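Local structure of similar to hydroxylamine oxidoreductase (Kuenenia stuttgartiensis, 6H5L) at residues 236-241 against 302-307; 367-372 against 486-491; 227-232 against 279-284. The protein probably acts as an oxidoreductase, a multi-heme c protein of an anammox bacterium's reductase complex through which electrons are passed between closely spaced hemes. All blocks are in the same frame, centred on the assembly; numbering follows the deposited sequence.

Interaction 1 (236-241 against 302-307). With HEC (heme c), chain F.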
loop_
_atom_site.group_PDB
_atom_site.type_symbol
_atom_site.label_atom_id
_atom_site.label_comp_id
_atom_site.label_asym_id
_atom_site.label_seq_id
_atom_site.Cartn_x
_atom_site.Cartn_y
_atom_site.Cartn_z
ATOM N N PRO A 236 -34.568 -21.305 -30.094
ATOM C CA PRO A 236 -34.890 -21.284 -31.529
ATOM C C PRO A 236 -35.928 -20.249 -31.927
ATOM O O PRO A 236 -35.939 -19.832 -33.091
ATOM C CB PRO A 236 -35.391 -22.711 -31.793
ATOM C CG PRO A 236 -34.938 -23.522 -30.607
ATOM C CD PRO A 236 -34.952 -22.574 -29.459
ATOM N N ASP A 237 -36.815 -19.833 -31.027
ATOM C CA ASP A 237 -37.814 -18.835 -31.388
ATOM C C ASP A 237 -37.444 -17.428 -30.935
ATOM O O ASP A 237 -38.150 -16.477 -31.288
ATOM C CB ASP A 237 -39.192 -19.217 -30.827
ATOM C CG ASP A 237 -39.201 -19.328 -29.318
ATOM O OD1 ASP A 237 -38.196 -19.797 -28.746
ATOM O OD2 ASP A 237 -40.222 -18.947 -28.705
ATOM N N HIS A 238 -36.368 -17.274 -30.167
ATOM C CA HIS A 238 -35.838 -15.966 -29.802
ATOM C C HIS A 238 -34.397 -16.109 -29.327
ATOM O O HIS A 238 -34.139 -16.127 -28.117
ATOM C CB HIS A 238 -36.702 -15.299 -28.727
ATOM C CG HIS A 238 -37.276 -16.253 -27.727
ATOM N ND1 HIS A 238 -36.503 -16.918 -26.799
ATOM C CD2 HIS A 238 -38.553 -16.648 -27.505
ATOM C CE1 HIS A 238 -37.279 -17.684 -26.052
ATOM N NE2 HIS A 238 -38.526 -17.539 -26.461
ATOM N N PRO A 239 -33.429 -16.216 -30.245
ATOM C CA PRO A 239 -32.018 -16.381 -29.856
ATOM C C PRO A 239 -31.365 -15.057 -29.472
ATOM O O PRO A 239 -30.355 -14.636 -30.041
ATOM C CB PRO A 239 -31.405 -16.988 -31.124
ATOM C CG PRO A 239 -32.180 -16.345 -32.219
ATOM C CD PRO A 239 -33.596 -16.210 -31.709
ATOM N N ASP A 240 -31.955 -14.383 -28.485
ATOM C CA ASP A 240 -31.483 -13.052 -28.121
ATOM C C ASP A 240 -30.131 -13.111 -27.423
ATOM O O ASP A 240 -29.251 -12.287 -27.694
ATOM C CB ASP A 240 -32.514 -12.364 -27.234
ATOM C CG ASP A 240 -33.893 -12.358 -27.846
ATOM O OD1 ASP A 240 -33.991 -12.248 -29.084
ATOM O OD2 ASP A 240 -34.880 -12.468 -27.089
ATOM N N ALA A 241 -29.952 -14.069 -26.511
ATOM C CA ALA A 241 -28.682 -14.194 -25.804
ATOM C C ALA A 241 -27.547 -14.535 -26.762
ATOM O O ALA A 241 -26.451 -13.970 -26.667
ATOM C CB ALA A 241 -28.796 -15.253 -24.710
ATOM N N TRP A 302 -40.901 -4.476 -34.585
ATOM C CA TRP A 302 -41.107 -5.765 -35.281
ATOM C C TRP A 302 -41.433 -6.819 -34.238
ATOM O O TRP A 302 -41.520 -7.938 -34.602
ATOM C CB TRP A 302 -39.863 -6.180 -36.059
ATOM C CG TRP A 302 -39.593 -5.439 -37.323
ATOM C CD1 TRP A 302 -38.685 -4.451 -37.493
ATOM C CD2 TRP A 302 -40.216 -5.625 -38.596
ATOM N NE1 TRP A 302 -38.686 -4.020 -38.778
ATOM C CE2 TRP A 302 -39.620 -4.712 -39.480
ATOM C CE3 TRP A 302 -41.208 -6.470 -39.084
ATOM C CZ2 TRP A 302 -39.989 -4.618 -40.816
ATOM C CZ3 TRP A 302 -41.568 -6.380 -40.401
ATOM C CH2 TRP A 302 -40.973 -5.464 -41.252
ATOM N N ARG A 303 -41.799 -6.375 -33.052
ATOM C CA ARG A 303 -41.969 -7.112 -31.792
ATOM C C ARG A 303 -41.370 -8.512 -31.837
ATOM O O ARG A 303 -40.210 -8.605 -31.668
ATOM C CB ARG A 303 -43.463 -7.122 -31.484
ATOM C CG ARG A 303 -44.095 -5.750 -31.582
ATOM C CD ARG A 303 -43.759 -4.774 -30.494
ATOM N NE ARG A 303 -43.938 -5.344 -29.191
ATOM C CZ ARG A 303 -44.973 -5.192 -28.401
ATOM N NH1 ARG A 303 -46.023 -4.510 -28.773
ATOM N NH2 ARG A 303 -44.948 -5.720 -27.206
ATOM N N MET A 304 -42.091 -9.531 -32.244
ATOM C CA MET A 304 -41.522 -10.866 -32.158
ATOM C C MET A 304 -40.966 -11.353 -33.485
ATOM O O MET A 304 -40.180 -12.307 -33.498
ATOM C CB MET A 304 -42.559 -11.864 -31.628
ATOM C CG MET A 304 -41.960 -13.199 -31.173
ATOM S SD MET A 304 -43.124 -14.296 -30.337
ATOM C CE MET A 304 -42.099 -15.737 -30.042
ATOM N N GLY A 305 -41.319 -10.698 -34.589
ATOM C CA GLY A 305 -40.986 -11.180 -35.908
ATOM C C GLY A 305 -42.035 -12.078 -36.519
ATOM O O GLY A 305 -41.828 -12.582 -37.630
ATOM N N THR A 306 -43.153 -12.292 -35.829
ATOM C CA THR A 306 -44.220 -13.167 -36.295
ATOM C C THR A 306 -45.375 -12.411 -36.932
ATOM O O THR A 306 -45.921 -12.866 -37.941
ATOM C CB THR A 306 -44.753 -14.012 -35.136
ATOM O OG1 THR A 306 -45.190 -13.151 -34.078
ATOM C CG2 THR A 306 -43.668 -14.937 -34.613
ATOM N N VAL A 307 -45.763 -11.274 -36.367
ATOM C CA VAL A 307 -46.913 -10.530 -36.894
ATOM C C VAL A 307 -46.550 -9.944 -38.254
ATOM O O VAL A 307 -45.524 -9.251 -38.372
ATOM C CB VAL A 307 -47.334 -9.436 -35.914
ATOM C CG1 VAL A 307 -48.430 -8.581 -36.523
ATOM C CG2 VAL A 307 -47.802 -10.053 -34.602
HETATM FE FE HEC F . -43.445 -18.160 -24.650
HETATM C CHA HEC F . -43.680 -15.546 -26.795
HETATM C CHB HEC F . -46.617 -19.039 -25.133
HETATM C CHC HEC F . -42.748 -21.380 -23.435
HETATM C CHD HEC F . -40.424 -17.140 -23.511
HETATM N NA HEC F . -44.891 -17.409 -25.754
HETATM C C1A HEC F . -44.803 -16.332 -26.614
HETATM C C2A HEC F . -46.093 -16.202 -27.274
HETATM C C3A HEC F . -46.896 -17.165 -26.809
HETATM C C4A HEC F . -46.158 -17.948 -25.841
HETATM C CMA HEC F . -48.362 -17.403 -27.232
HETATM C CAA HEC F . -46.499 -15.145 -28.326
HETATM C CBA HEC F . -46.375 -13.742 -27.744
HETATM C CGA HEC F . -47.679 -13.353 -27.101
HETATM O O1A HEC F . -47.643 -12.947 -25.914
HETATM O O2A HEC F . -48.746 -13.457 -27.761
HETATM N NB HEC F . -44.509 -19.900 -24.267
HETATM C C1B HEC F . -45.805 -20.064 -24.696
HETATM C C2B HEC F . -46.143 -21.470 -24.621
HETATM C C3B HEC F . -45.058 -22.132 -24.144
HETATM C C4B HEC F . -44.019 -21.140 -23.919
HETATM C CMB HEC F . -47.544 -21.977 -25.041
HETATM C CAB HEC F . -44.798 -23.636 -23.839
HETATM C CBB HEC F . -46.037 -24.539 -23.631
HETATM N NC HEC F . -41.888 -19.095 -23.613
HETATM C C1C HEC F . -41.760 -20.431 -23.283
HETATM C C2C HEC F . -40.388 -20.668 -22.864
HETATM C C3C HEC F . -39.778 -19.473 -22.781
HETATM C C4C HEC F . -40.689 -18.477 -23.315
HETATM C CMC HEC F . -39.877 -22.006 -22.276
HETATM C CAC HEC F . -38.331 -19.179 -22.310
HETATM C CBC HEC F . -37.292 -19.885 -23.207
HETATM N ND HEC F . -42.226 -16.577 -25.100
HETATM C C1D HEC F . -41.010 -16.338 -24.469
HETATM C C2D HEC F . -40.455 -15.108 -24.987
HETATM C C3D HEC F . -41.478 -14.601 -26.021
HETATM C C4D HEC F . -42.539 -15.582 -26.020
HETATM C CMD HEC F . -39.118 -14.462 -24.562
HETATM C CAD HEC F . -41.415 -13.327 -26.895
HETATM C CBD HEC F . -40.093 -13.248 -27.652
HETATM C CGD HEC F . -40.080 -11.991 -28.477
HETATM O O1D HEC F . -41.158 -11.357 -28.597
HETATM O O2D HEC F . -39.003 -11.628 -29.016
HETATM O O HOH W 1 -38.267 -13.443 -32.017
HETATM O O HOH W 2 -42.460 -18.958 -26.337
#
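Met304 brings its terminal methyl CE within 4.0 Å of Asp237 OD2 and beside the ring edge of His238, and all three residues lie on the same side of the chain F heme. With CG anti to the backbone N (chi1 -165°) and the chain extended beyond it, Met304 runs past propionate oxygen O1D until CE rests 3.6 Å from the meso carbon CHA. The His238 ring has the heme methyl CMD over one face and Asp237 OD1 over the other, both offset toward the rim, and NE2 stands 3.4 Å from C1D. An alanine in place of His238 is likely to leave a gap between CMD and Asp237 OD1 and the carboxylate freer to turn. Asp237 OD2 also accepts a hydrogen bond from the water that sits 2.1 Å from the heme iron. Further out, a second water donates to Asp237 O and to Met304 O, at 2.7 Å from the latter, tying the two backbones together. Phe465 packs on Asp237 from helix 455-476, while Trp485 and Asp481 of the second subunit pack on Asp237 and His238. A water-ligated heme with an Asp-His pair above it resembles the catalytic heme site of the hydroxylamine oxidoreductase family.

Interaction 2 (367-372 against 486-491)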
loop_
_atom_site.group_PDB
_atom_site.type_symbol
_atom_site.label_atom_id
_atom_site.label_comp_id
_atom_site.label_asym_id
_atom_site.label_seq_id
_atom_site.Cartn_x
_atom_site.Cartn_y
_atom_site.Cartn_z
ATOM N N ASP A 367 -35.095 -3.652 -41.492
ATOM C CA ASP A 367 -36.427 -3.599 -42.085
ATOM C C ASP A 367 -36.473 -4.353 -43.408
ATOM O O ASP A 367 -37.428 -5.091 -43.679
ATOM C CB ASP A 367 -36.855 -2.144 -42.283
ATOM C CG ASP A 367 -36.915 -1.368 -40.980
ATOM O OD1 ASP A 367 -37.178 -1.987 -39.928
ATOM O OD2 ASP A 367 -36.700 -0.137 -41.010
ATOM N N GLN A 368 -35.444 -4.185 -44.242
ATOM C CA GLN A 368 -35.419 -4.865 -45.533
ATOM C C GLN A 368 -35.327 -6.374 -45.364
ATOM O O GLN A 368 -35.969 -7.127 -46.107
ATOM C CB GLN A 368 -34.258 -4.348 -46.379
ATOM C CG GLN A 368 -34.438 -2.919 -46.855
ATOM C CD GLN A 368 -35.727 -2.725 -47.630
ATOM O OE1 GLN A 368 -36.446 -1.747 -47.427
ATOM N NE2 GLN A 368 -36.024 -3.658 -48.529
ATOM N N PHE A 369 -34.532 -6.838 -44.398
ATOM C CA PHE A 369 -34.463 -8.271 -44.129
ATOM C C PHE A 369 -35.821 -8.813 -43.704
ATOM O O PHE A 369 -36.216 -9.910 -44.115
ATOM C CB PHE A 369 -33.411 -8.560 -43.058
ATOM C CG PHE A 369 -33.373 -9.998 -42.619
ATOM C CD1 PHE A 369 -32.595 -10.925 -43.297
ATOM C CD2 PHE A 369 -34.115 -10.425 -41.527
ATOM C CE1 PHE A 369 -32.560 -12.248 -42.896
ATOM C CE2 PHE A 369 -34.086 -11.745 -41.126
ATOM C CZ PHE A 369 -33.306 -12.658 -41.808
ATOM N N MET A 370 -36.548 -8.058 -42.880
ATOM C CA MET A 370 -37.844 -8.528 -42.400
ATOM C C MET A 370 -38.889 -8.511 -43.509
ATOM O O MET A 370 -39.765 -9.385 -43.557
ATOM C CB MET A 370 -38.295 -7.683 -41.212
ATOM C CG MET A 370 -37.452 -7.900 -39.977
ATOM S SD MET A 370 -37.424 -9.642 -39.526
ATOM C CE MET A 370 -39.031 -9.817 -38.756
ATOM N N PHE A 371 -38.821 -7.525 -44.404
ATOM C CA PHE A 371 -39.759 -7.479 -45.522
ATOM C C PHE A 371 -39.581 -8.685 -46.436
ATOM O O PHE A 371 -40.559 -9.322 -46.842
ATOM C CB PHE A 371 -39.582 -6.174 -46.302
ATOM C CG PHE A 371 -40.146 -4.969 -45.603
ATOM C CD1 PHE A 371 -41.336 -5.054 -44.900
ATOM C CD2 PHE A 371 -39.482 -3.754 -45.644
ATOM C CE1 PHE A 371 -41.857 -3.947 -44.256
ATOM C CE2 PHE A 371 -39.998 -2.644 -44.999
ATOM C CZ PHE A 371 -41.187 -2.741 -44.305
ATOM N N GLN A 372 -38.330 -9.021 -46.765
ATOM C CA GLN A 372 -38.088 -10.164 -47.637
ATOM C C GLN A 372 -38.307 -11.483 -46.905
ATOM O O GLN A 372 -38.691 -12.479 -47.528
ATOM C CB GLN A 372 -36.675 -10.091 -48.224
ATOM C CG GLN A 372 -35.543 -10.219 -47.215
ATOM C CD GLN A 372 -35.138 -11.660 -46.974
ATOM O OE1 GLN A 372 -35.029 -12.453 -47.911
ATOM N NE2 GLN A 372 -34.918 -12.011 -45.712
ATOM N N TRP A 486 -28.459 -19.201 -39.119
ATOM C CA TRP A 486 -29.591 -19.615 -38.301
ATOM C C TRP A 486 -30.911 -19.099 -38.856
ATOM O O TRP A 486 -31.974 -19.545 -38.411
ATOM C CB TRP A 486 -29.437 -19.126 -36.851
ATOM C CG TRP A 486 -28.141 -19.485 -36.157
ATOM C CD1 TRP A 486 -26.974 -19.898 -36.736
ATOM C CD2 TRP A 486 -27.893 -19.453 -34.745
ATOM N NE1 TRP A 486 -26.019 -20.120 -35.774
ATOM C CE2 TRP A 486 -26.559 -19.856 -34.543
ATOM C CE3 TRP A 486 -28.673 -19.122 -33.631
ATOM C CZ2 TRP A 486 -25.985 -19.937 -33.274
ATOM C CZ3 TRP A 486 -28.102 -19.204 -32.372
ATOM C CH2 TRP A 486 -26.771 -19.608 -32.205
ATOM N N GLY A 487 -30.856 -18.178 -39.814
ATOM C CA GLY A 487 -32.017 -17.485 -40.335
ATOM C C GLY A 487 -32.365 -17.801 -41.773
ATOM O O GLY A 487 -33.089 -18.759 -42.061
ATOM N N GLN A 488 -31.882 -16.946 -42.679
ATOM C CA GLN A 488 -32.246 -17.029 -44.091
ATOM C C GLN A 488 -31.977 -18.415 -44.670
ATOM O O GLN A 488 -32.857 -19.014 -45.299
ATOM C CB GLN A 488 -31.484 -15.964 -44.881
ATOM C CG GLN A 488 -31.937 -15.808 -46.324
ATOM C CD GLN A 488 -33.238 -15.039 -46.450
ATOM O OE1 GLN A 488 -33.808 -14.594 -45.455
ATOM N NE2 GLN A 488 -33.712 -14.876 -47.680
ATOM N N ALA A 489 -30.759 -18.931 -44.493
ATOM C CA ALA A 489 -30.410 -20.208 -45.115
ATOM C C ALA A 489 -31.308 -21.354 -44.655
ATOM O O ALA A 489 -31.761 -22.131 -45.514
ATOM C CB ALA A 489 -28.926 -20.514 -44.882
ATOM N N PRO A 490 -31.602 -21.532 -43.361
ATOM C CA PRO A 490 -32.594 -22.555 -42.990
ATOM C C PRO A 490 -33.987 -22.260 -43.513
ATOM O O PRO A 490 -34.731 -23.200 -43.825
ATOM C CB PRO A 490 -32.554 -22.543 -41.456
ATOM C CG PRO A 490 -31.215 -22.013 -41.121
ATOM C CD PRO A 490 -30.922 -20.989 -42.170
ATOM N N MET A 491 -34.370 -20.983 -43.608
ATOM C CA MET A 491 -35.658 -20.639 -44.203
ATOM C C MET A 491 -35.747 -21.133 -45.640
ATOM O O MET A 491 -36.781 -21.667 -46.058
ATOM C CB MET A 491 -35.888 -19.129 -44.146
ATOM C CG MET A 491 -36.684 -18.666 -42.942
ATOM S SD MET A 491 -37.301 -16.985 -43.136
ATOM C CE MET A 491 -35.768 -16.064 -43.216
#
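The amide nitrogen NE2 of Gln372 spends its N-H groups on two carbonyls: Gln488 OE1 across the contact, 2.8 Å from NE2, and Phe369 O one turn back in its own helix, 2.9 Å from NE2. The bond to Gln488 is close to straight and its acceptor lies in the Gln372 amide plane, although the donor stands above the carbonyl plane of Gln488 and misses the lone pairs. In return Gln488 NE2 donates to Gln372 OE1 at 2.8 Å; this bond is more bent, but here the donor does meet a lone pair in the carbonyl plane. The two side chains come from opposite directions and close a reciprocal amide pair, twisted because the amide planes stand 44° apart. Gln372 reaches this position by folding back: its CG lies between the backbone N and the carbonyl carbon (chi1 65°), and a second bend at chi2 returns the amide toward Phe369 O. Three bonds thus fix the rotation of a buried amide. They also hold Gln372 NE2 over one face of the Phe369 ring, toward its rim. Phe369 slides past Gln488 in the opposite direction, with CE1 3.7 Å from Gln488 OE1, and its CZ packs against Met491 CE. The short axes run nearly parallel, at 23° and 12.1 Å apart, so long side chains bridge the distance between helix 356-389 and the kinked, partly pi-type helix 480-513. Helix 455-476 adds Thr475 against Phe369, and Tyr194 and Gly195 of the third subunit pack over the same group.

Interaction 3 (227-232 against 279-284). With HEC (heme c), chain I.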
loop_
_atom_site.group_PDB
_atom_site.type_symbol
_atom_site.label_atom_id
_atom_site.label_comp_id
_atom_site.label_asym_id
_atom_site.label_seq_id
_atom_site.Cartn_x
_atom_site.Cartn_y
_atom_site.Cartn_z
ATOM N N GLU A 227 -26.307 -10.834 -18.703
ATOM C CA GLU A 227 -26.528 -12.237 -18.370
ATOM C C GLU A 227 -27.811 -12.460 -17.579
ATOM O O GLU A 227 -28.293 -13.597 -17.514
ATOM C CB GLU A 227 -25.334 -12.792 -17.588
ATOM C CG GLU A 227 -24.091 -13.081 -18.429
ATOM C CD GLU A 227 -23.302 -11.832 -18.784
ATOM O OE1 GLU A 227 -22.271 -11.956 -19.481
ATOM O OE2 GLU A 227 -23.704 -10.727 -18.364
ATOM N N ALA A 228 -28.376 -11.411 -16.977
ATOM C CA ALA A 228 -29.606 -11.567 -16.210
ATOM C C ALA A 228 -30.805 -11.900 -17.087
ATOM O O ALA A 228 -31.799 -12.432 -16.580
ATOM C CB ALA A 228 -29.889 -10.297 -15.407
ATOM N N CYS A 229 -30.735 -11.602 -18.384
ATOM C CA CYS A 229 -31.835 -11.859 -19.303
ATOM C C CYS A 229 -31.661 -13.140 -20.102
ATOM O O CYS A 229 -32.604 -13.560 -20.779
ATOM C CB CYS A 229 -31.991 -10.689 -20.283
ATOM S SG CYS A 229 -31.531 -9.081 -19.616
ATOM N N MET A 230 -30.490 -13.774 -20.038
ATOM C CA MET A 230 -30.160 -14.827 -20.990
ATOM C C MET A 230 -30.706 -16.194 -20.597
ATOM O O MET A 230 -30.739 -17.095 -21.443
ATOM C CB MET A 230 -28.642 -14.897 -21.177
ATOM C CG MET A 230 -28.012 -13.543 -21.469
ATOM S SD MET A 230 -26.387 -13.664 -22.239
ATOM C CE MET A 230 -25.633 -14.932 -21.228
ATOM N N THR A 231 -31.130 -16.379 -19.345
ATOM C CA THR A 231 -31.747 -17.647 -18.967
ATOM C C THR A 231 -33.078 -17.851 -19.681
ATOM O O THR A 231 -33.429 -18.986 -20.029
ATOM C CB THR A 231 -31.927 -17.709 -17.447
ATOM O OG1 THR A 231 -30.643 -17.643 -16.814
ATOM C CG2 THR A 231 -32.618 -19.000 -17.029
ATOM N N CYS A 232 -33.812 -16.769 -19.937
ATOM C CA CYS A 232 -35.084 -16.823 -20.646
ATOM C C CYS A 232 -34.952 -16.512 -22.132
ATOM O O CYS A 232 -35.527 -17.224 -22.959
ATOM C CB CYS A 232 -36.082 -15.845 -20.015
ATOM S SG CYS A 232 -36.535 -16.195 -18.295
ATOM N N THR A 279 -25.568 -2.773 -23.475
ATOM C CA THR A 279 -26.156 -3.985 -22.932
ATOM C C THR A 279 -27.609 -4.094 -23.378
ATOM O O THR A 279 -28.170 -3.176 -23.980
ATOM C CB THR A 279 -26.073 -3.993 -21.402
ATOM O OG1 THR A 279 -26.880 -2.931 -20.878
ATOM C CG2 THR A 279 -24.636 -3.798 -20.947
ATOM N N CYS A 280 -28.218 -5.243 -23.077
ATOM C CA CYS A 280 -29.650 -5.396 -23.316
ATOM C C CYS A 280 -30.431 -4.307 -22.602
ATOM O O CYS A 280 -31.368 -3.725 -23.162
ATOM C CB CYS A 280 -30.129 -6.772 -22.852
ATOM S SG CYS A 280 -28.880 -8.068 -22.872
ATOM N N GLN A 281 -30.046 -4.011 -21.363
ATOM C CA GLN A 281 -30.755 -3.013 -20.574
ATOM C C GLN A 281 -30.551 -1.612 -21.136
ATOM O O GLN A 281 -31.483 -0.802 -21.140
ATOM C CB GLN A 281 -30.299 -3.097 -19.120
ATOM C CG GLN A 281 -30.641 -4.424 -18.438
ATOM C CD GLN A 281 -29.697 -5.567 -18.796
ATOM O OE1 GLN A 281 -29.040 -5.551 -19.837
ATOM N NE2 GLN A 281 -29.629 -6.568 -17.923
ATOM N N TYR A 282 -29.349 -1.304 -21.624
ATOM C CA TYR A 282 -29.111 0.035 -22.154
ATOM C C TYR A 282 -29.890 0.265 -23.443
ATOM O O TYR A 282 -30.499 1.327 -23.626
ATOM C CB TYR A 282 -27.617 0.262 -22.380
ATOM C CG TYR A 282 -27.278 1.721 -22.562
ATOM C CD1 TYR A 282 -27.155 2.564 -21.465
ATOM C CD2 TYR A 282 -27.101 2.263 -23.828
ATOM C CE1 TYR A 282 -26.857 3.902 -21.620
ATOM C CE2 TYR A 282 -26.801 3.602 -23.995
ATOM C CZ TYR A 282 -26.681 4.416 -22.887
ATOM O OH TYR A 282 -26.384 5.749 -23.043
ATOM N N CYS A 283 -29.885 -0.716 -24.347
ATOM C CA CYS A 283 -30.607 -0.573 -25.607
ATOM C C CYS A 283 -32.116 -0.544 -25.382
ATOM O O CYS A 283 -32.816 0.320 -25.924
ATOM C CB CYS A 283 -30.232 -1.710 -26.563
ATOM S SG CYS A 283 -28.859 -1.379 -27.709
ATOM N N HIS A 284 -32.634 -1.472 -24.575
ATOM C CA HIS A 284 -34.076 -1.698 -24.505
ATOM C C HIS A 284 -34.780 -0.900 -23.415
ATOM O O HIS A 284 -35.950 -0.539 -23.591
ATOM C CB HIS A 284 -34.361 -3.187 -24.304
ATOM C CG HIS A 284 -34.206 -3.999 -25.551
ATOM N ND1 HIS A 284 -35.225 -4.154 -26.466
ATOM C CD2 HIS A 284 -33.147 -4.682 -26.046
ATOM C CE1 HIS A 284 -34.803 -4.908 -27.466
ATOM N NE2 HIS A 284 -33.547 -5.242 -27.235
HETATM FE FE HEC I . -32.538 -6.405 -28.514
HETATM C CHA HEC I . -35.076 -6.498 -30.735
HETATM C CHB HEC I . -34.025 -8.905 -26.654
HETATM C CHC HEC I . -29.812 -6.532 -26.426
HETATM C CHD HEC I . -31.297 -3.489 -29.896
HETATM N NA HEC I . -34.188 -7.571 -28.710
HETATM C C1A HEC I . -35.192 -7.293 -29.616
HETATM C C2A HEC I . -36.382 -7.989 -29.172
HETATM C C3A HEC I . -36.095 -8.650 -28.051
HETATM C C4A HEC I . -34.708 -8.401 -27.735
HETATM C CMA HEC I . -37.063 -9.528 -27.229
HETATM C CAA HEC I . -37.745 -7.963 -29.877
HETATM C CBA HEC I . -38.539 -6.770 -29.364
HETATM C CGA HEC I . -38.355 -5.617 -30.313
HETATM O O1A HEC I . -37.766 -4.588 -29.895
HETATM O O2A HEC I . -38.786 -5.731 -31.489
HETATM N NB HEC I . -32.039 -7.480 -26.814
HETATM C C1B HEC I . -32.752 -8.538 -26.288
HETATM C C2B HEC I . -31.925 -9.200 -25.304
HETATM C C3B HEC I . -30.766 -8.544 -25.232
HETATM C C4B HEC I . -30.810 -7.450 -26.186
HETATM C CMB HEC I . -32.350 -10.416 -24.456
HETATM C CAB HEC I . -29.579 -8.887 -24.306
HETATM C CBB HEC I . -28.953 -10.257 -24.659
HETATM N NC HEC I . -30.896 -5.199 -28.182
HETATM C C1C HEC I . -29.850 -5.491 -27.328
HETATM C C2C HEC I . -28.734 -4.627 -27.670
HETATM C C3C HEC I . -29.201 -3.691 -28.503
HETATM C C4C HEC I . -30.530 -4.093 -28.925
HETATM C CMC HEC I . -27.458 -4.485 -26.813
HETATM C CAC HEC I . -28.406 -2.488 -29.065
HETATM C CBC HEC I . -27.298 -2.974 -30.024
HETATM N ND HEC I . -33.107 -5.163 -30.071
HETATM C C1D HEC I . -32.414 -4.032 -30.498
HETATM C C2D HEC I . -33.064 -3.514 -31.682
HETATM C C3D HEC I . -34.245 -4.458 -31.946
HETATM C C4D HEC I . -34.194 -5.447 -30.892
HETATM C CMD HEC I . -32.658 -2.277 -32.511
HETATM C CAD HEC I . -35.279 -4.357 -33.085
HETATM C CBD HEC I . -36.309 -3.305 -32.683
HETATM C CGD HEC I . -37.387 -3.204 -33.728
HETATM O O1D HEC I . -37.154 -2.537 -34.769
HETATM O O2D HEC I . -38.481 -3.785 -33.513
#
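Cys229 directs its side chain at the first turn of helix 280-285, where SG comes against two neighbours in sequence: the amide end of Gln281, with NE2 3.6 Å away, and the methylene of Cys280, with CB 4.2 Å from that same sulfur. Gln281 bends at chi2 to bring its amide alongside the sulfur, but NE2 gives its main hydrogen bond to Gly223 O, so its touch on Cys229 is packing. Cys280 gives its own sulfur to the chain I heme, SG bonding CAB at 1.8 Å. Two CxxCH heme-binding motifs, the signature of c-type cytochromes, therefore lie side by side here, for Cys229 and Cys232 carry thioether links to a different heme. Within the second motif Cys283 SG is bonded to CAC, and His284 places NE2 2.0 Å from the iron, with His477 as the other axial ligand. CG of His284 is anti to the carbonyl carbon (chi1 -77°), which carries the ring to the heme iron; Cys280 O lies at the ring's edge, in its plane, and Trp346 meets it edge-to-face. Thr279 caps the start of the helix, its OG1 accepting from Tyr282 N at 3.0 Å. The second subunit also reaches the 227-232 loop: its Lys248 donates to Ala228 O and its Gln479 to Thr231 O.

Overall arrangement
Following the chain from its N terminus, segment 227-232 comes first, then 236-241 just after it. Interaction 3 closes its loop of 46 residues at 279-284, and interaction 1 closes a longer one, of 60, at 302-307; their segments alternate, so the two loops cross. Ala241 packs on Met230 between them, and both contacts face the second subunit amid the hemes. Interaction 2 follows in series, closing 113 mostly helical residues between helices 356-389 and 480-513. It meets interaction 1 through Trp302, whose NE1 probably hydrogen-bonds Asp367 OD1, joining the heme-packed region to the long helices. Interactions 2 and 3 do not touch, with nearest atoms about 11 Å apart.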